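Local coordinates for D-alanine--D-alanine ligase (PDB 3TQT), which catalyses the ATP-dependent joining of two D-alanines into D-alanyl-D-alanine for peptidoglycan synthesis, at residues Ser8-Gly13 with Asp100-Met105; Asn124-Gly129 with Leu350-His355. One frame throughout, in Å; residues are numbered along the deposited sequence.

Contact 1. Residues Ser8-Gly13 with Asp100-Met105; sequences SVLCGG and DCVFPM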
# COMPACT_ATOMS: atom_id res chain seq x y z
N SER A 8 6.86 -20.57 3.62
CA SER A 8 6.27 -20.61 2.28
C SER A 8 6.92 -19.56 1.38
O SER A 8 6.94 -18.37 1.70
CB SER A 8 4.77 -20.34 2.35
OG SER A 8 4.08 -21.49 2.81
N VAL A 9 7.47 -19.99 0.27
CA VAL A 9 8.07 -19.05 -0.67
C VAL A 9 7.09 -18.84 -1.82
O VAL A 9 6.68 -19.79 -2.47
CB VAL A 9 9.42 -19.55 -1.18
CG1 VAL A 9 10.08 -18.52 -2.12
CG2 VAL A 9 10.33 -19.86 0.01
N LEU A 10 6.70 -17.58 -2.05
CA LEU A 10 5.75 -17.27 -3.11
C LEU A 10 6.49 -16.80 -4.34
O LEU A 10 7.34 -15.91 -4.25
CB LEU A 10 4.78 -16.16 -2.69
CG LEU A 10 3.59 -16.51 -1.80
CD1 LEU A 10 3.93 -17.59 -0.78
CD2 LEU A 10 3.04 -15.25 -1.12
N CYS A 11 6.17 -17.38 -5.49
CA CYS A 11 6.84 -17.00 -6.72
C CYS A 11 5.92 -17.08 -7.93
O CYS A 11 4.82 -17.62 -7.85
CB CYS A 11 8.07 -17.87 -6.97
SG CYS A 11 7.69 -19.59 -7.37
N GLY A 12 6.40 -16.53 -9.05
CA GLY A 12 5.65 -16.53 -10.29
C GLY A 12 4.88 -15.23 -10.37
O GLY A 12 5.46 -14.14 -10.36
N GLY A 13 3.56 -15.35 -10.46
CA GLY A 13 2.67 -14.20 -10.40
C GLY A 13 2.32 -13.66 -11.77
O GLY A 13 2.97 -14.00 -12.77
N ASP A 100 4.54 -20.58 8.89
CA ASP A 100 4.95 -19.75 10.02
C ASP A 100 5.47 -18.41 9.54
O ASP A 100 5.52 -17.43 10.29
CB ASP A 100 6.03 -20.46 10.81
CG ASP A 100 5.51 -21.71 11.46
OD1 ASP A 100 4.43 -21.62 12.07
OD2 ASP A 100 6.17 -22.76 11.35
N CYS A 101 5.88 -18.38 8.29
CA CYS A 101 6.38 -17.15 7.70
C CYS A 101 6.38 -17.29 6.19
O CYS A 101 6.66 -18.36 5.65
CB CYS A 101 7.78 -16.81 8.22
SG CYS A 101 8.47 -15.25 7.58
N VAL A 102 6.02 -16.21 5.51
CA VAL A 102 5.94 -16.22 4.06
C VAL A 102 7.05 -15.37 3.49
O VAL A 102 7.37 -14.31 4.01
CB VAL A 102 4.56 -15.70 3.59
CG1 VAL A 102 4.53 -15.56 2.09
CG2 VAL A 102 3.45 -16.63 4.10
N PHE A 103 7.66 -15.86 2.42
CA PHE A 103 8.71 -15.13 1.75
C PHE A 103 8.15 -14.72 0.40
O PHE A 103 8.17 -15.50 -0.54
CB PHE A 103 9.92 -16.05 1.58
CG PHE A 103 11.25 -15.34 1.64
CD1 PHE A 103 12.20 -15.71 2.58
CD2 PHE A 103 11.53 -14.30 0.78
CE1 PHE A 103 13.40 -15.06 2.64
CE2 PHE A 103 12.74 -13.65 0.83
CZ PHE A 103 13.68 -14.04 1.77
N PRO A 104 7.61 -13.49 0.31
CA PRO A 104 7.03 -13.07 -0.96
C PRO A 104 8.19 -12.86 -1.93
O PRO A 104 9.11 -12.08 -1.63
CB PRO A 104 6.35 -11.73 -0.62
CG PRO A 104 6.49 -11.55 0.86
CD PRO A 104 7.61 -12.41 1.30
N MET A 105 8.20 -13.57 -3.05
CA MET A 105 9.31 -13.43 -3.96
C MET A 105 8.76 -13.27 -5.35
O MET A 105 9.31 -13.79 -6.32
CB MET A 105 10.29 -14.60 -3.84
CG MET A 105 11.62 -14.41 -4.58
SD MET A 105 12.44 -12.81 -4.34
CE MET A 105 12.36 -12.64 -2.55
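Phe-103 meets Val-9 through its CB, which lies 4.1 Å from Val-9 CG2, while neither face nor edge of its flat ring reaches 8-13. The ring leads away to Leu-344 and Leu-347 of helix 340-370 and to Val-128; within 100-105, Met-105 CE comes within 3.5 Å of Phe-103 CE2. The pair illustrates how parallel strands join in the N-terminal domain of the ligase, whose family is grouped with the Rossmann-like folds: strand 5-12 is bonded to 37-44 along one edge and to 101-104, the last strand of the sheet in this chain, along the other. Ser-8 N donates to Cys-101 O and Phe-103 N to Ser-8 O (2.7 Å), both almost straight. Farther along, Leu-10 N reaches Phe-103 O, and Met-105 N reaches Leu-10 O with a more bent approach, 132° at the hydrogen. On the face carrying Ser-8, Leu-10 and Val-102, both methyls of Leu-10 press on one branch of Val-102, CD1 and CD2 each 3.6 Å from Val-102 CG1. That branch stands anti to the Val-102 backbone N (chi1 173°), which turns it toward the leucine. Ser-8 OG on this face is hydrogen-bonded to Trp-87 NE1. At the C-terminal end of the pair, Ser-21 OG of helix 18-31 is hydrogen-bonded to both Met-105 O and Gly-12 N.

Contact 2. Residues Asn124-Gly129 with Leu350-His355; sequences NLPYVG and LAIDRH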
# COMPACT_ATOMS: atom_id res chain seq x y z
N ASN A 124 -3.07 -12.56 8.45
CA ASN A 124 -2.31 -12.38 9.68
C ASN A 124 -1.07 -13.26 9.67
O ASN A 124 -0.74 -13.85 10.69
CB ASN A 124 -3.16 -12.73 10.93
CG ASN A 124 -4.39 -11.85 11.06
OD1 ASN A 124 -5.50 -12.34 11.32
ND2 ASN A 124 -4.20 -10.55 10.89
N LEU A 125 -0.41 -13.36 8.53
CA LEU A 125 0.81 -14.16 8.44
C LEU A 125 2.05 -13.29 8.52
O LEU A 125 2.09 -12.22 7.92
CB LEU A 125 0.85 -14.93 7.13
CG LEU A 125 -0.20 -16.01 6.94
CD1 LEU A 125 -0.16 -16.51 5.51
CD2 LEU A 125 0.03 -17.16 7.93
N PRO A 126 3.07 -13.76 9.24
CA PRO A 126 4.34 -13.03 9.15
C PRO A 126 4.86 -13.15 7.72
O PRO A 126 4.70 -14.19 7.09
CB PRO A 126 5.27 -13.79 10.11
CG PRO A 126 4.33 -14.58 11.01
CD PRO A 126 3.15 -14.91 10.15
N TYR A 127 5.46 -12.09 7.19
CA TYR A 127 6.06 -12.17 5.87
C TYR A 127 7.29 -11.29 5.74
O TYR A 127 7.42 -10.25 6.40
CB TYR A 127 5.03 -11.85 4.78
CG TYR A 127 4.47 -10.46 4.85
CD1 TYR A 127 5.05 -9.42 4.12
CD2 TYR A 127 3.34 -10.20 5.61
CE1 TYR A 127 4.53 -8.16 4.17
CE2 TYR A 127 2.81 -8.92 5.66
CZ TYR A 127 3.40 -7.91 4.94
OH TYR A 127 2.88 -6.65 5.01
N VAL A 128 8.19 -11.72 4.87
CA VAL A 128 9.45 -11.03 4.68
C VAL A 128 9.29 -9.72 3.91
O VAL A 128 8.51 -9.64 2.95
CB VAL A 128 10.45 -11.93 3.98
CG1 VAL A 128 11.68 -11.12 3.52
CG2 VAL A 128 10.83 -13.08 4.90
N GLY A 129 10.02 -8.70 4.34
CA GLY A 129 10.16 -7.49 3.54
C GLY A 129 9.14 -6.41 3.82
O GLY A 129 8.49 -6.39 4.85
N LEU A 350 13.37 -11.20 11.20
CA LEU A 350 12.84 -9.85 11.13
C LEU A 350 11.35 -9.85 10.82
O LEU A 350 10.60 -9.07 11.39
CB LEU A 350 13.56 -9.05 10.04
CG LEU A 350 15.01 -8.65 10.32
CD1 LEU A 350 15.68 -8.17 9.04
CD2 LEU A 350 15.06 -7.56 11.38
N ALA A 351 10.96 -10.70 9.89
CA ALA A 351 9.56 -10.85 9.51
C ALA A 351 8.71 -11.26 10.71
O ALA A 351 7.65 -10.69 10.97
CB ALA A 351 9.42 -11.89 8.36
N ILE A 352 9.16 -12.28 11.43
CA ILE A 352 8.43 -12.79 12.58
C ILE A 352 8.40 -11.76 13.69
O ILE A 352 7.38 -11.56 14.34
CB ILE A 352 9.00 -14.13 13.07
CG1 ILE A 352 8.63 -15.23 12.06
CG2 ILE A 352 8.42 -14.50 14.45
CD1 ILE A 352 9.45 -16.49 12.20
N ASP A 353 9.52 -11.08 13.91
CA ASP A 353 9.57 -10.05 14.94
C ASP A 353 8.61 -8.90 14.64
O ASP A 353 7.92 -8.41 15.53
CB ASP A 353 10.97 -9.48 15.07
CG ASP A 353 11.93 -10.43 15.75
OD1 ASP A 353 11.47 -11.33 16.47
OD2 ASP A 353 13.16 -10.25 15.58
N ARG A 354 8.59 -8.47 13.38
CA ARG A 354 7.67 -7.40 12.99
C ARG A 354 6.24 -7.83 13.24
O ARG A 354 5.44 -7.08 13.81
CB ARG A 354 7.83 -7.01 11.52
CG ARG A 354 6.88 -5.87 11.12
CD ARG A 354 7.16 -5.36 9.71
NE ARG A 354 6.97 -6.44 8.74
CZ ARG A 354 5.87 -6.60 8.02
NH1 ARG A 354 4.86 -5.75 8.15
NH2 ARG A 354 5.78 -7.61 7.16
N HIS A 355 5.92 -9.05 12.81
CA HIS A 355 4.57 -9.58 13.00
C HIS A 355 4.18 -9.60 14.48
O HIS A 355 3.03 -9.25 14.85
CB HIS A 355 4.50 -10.99 12.41
CG HIS A 355 3.22 -11.69 12.72
ND1 HIS A 355 2.10 -11.58 11.94
CD2 HIS A 355 2.89 -12.51 13.75
CE1 HIS A 355 1.12 -12.31 12.46
NE2 HIS A 355 1.58 -12.88 13.56
O HOH W 1 5.75 -9.77 9.11
O HOH W 2 8.44 -7.85 7.03
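With chi1 at 62°, Tyr-127 CG sits between its backbone N and carbonyl carbon, and the ring meets Arg-354, whose chain runs out straight through chi1 and chi2 and bends at chi3 (60°). The guanidinium stands steeply to the ring, planes 78° apart, so that NH2 leads: it lies over one face, 3.3 Å from Tyr-127 CZ, in a cation-pi contact. The same NH2 donates in the guanidinium plane to Tyr-127 O at 3.2 Å, so one nitrogen serves both ring and backbone of a single residue. A water accepts from Arg-354 NE and donates to the carbonyls of Tyr-127 and Gly-129; a second joins Tyr-127 N to Ala-351 O. Nearby, Pro-126 CG lies 3.7 Å from the centroid of the His-355 ring, over one face, in a CH-pi contact. Ala-351 CB presses on the loop backbone, 3.2 Å from Tyr-127 O. Tyr-127 OH is hydrogen-bonded to Glu-121 of helix 115-122, and Asn-124, in the Schellman motif after that helix, reaches Gln-14 of the second subunit through OD1. The loop thus lies with helix 340-370 on one side, while Leu-125 packs on helix 115-122 and Val-128 on strand 101-104.

Strand 101-104 is common ground for the two contacts. In contact 1 it pairs with 5-12; with its other edge it meets the loop of contact 2, where Val-102 N and O are probably hydrogen-bonded to Pro-126 O and Val-128 N. The loop therefore runs along the outer edge of that strand, and helix 340-370 covers it. Contact 1 is wholly buried, and its chemistry is repetitive: regular backbone bonds with aliphatic packing on both faces. Contact 2 is only partly buried and relies instead on a guanidinium over a tyrosine ring, a proline against an imidazole, and two bridging waters. Helix 340-370 serves both, receiving the Phe-103 ring as well as the loop.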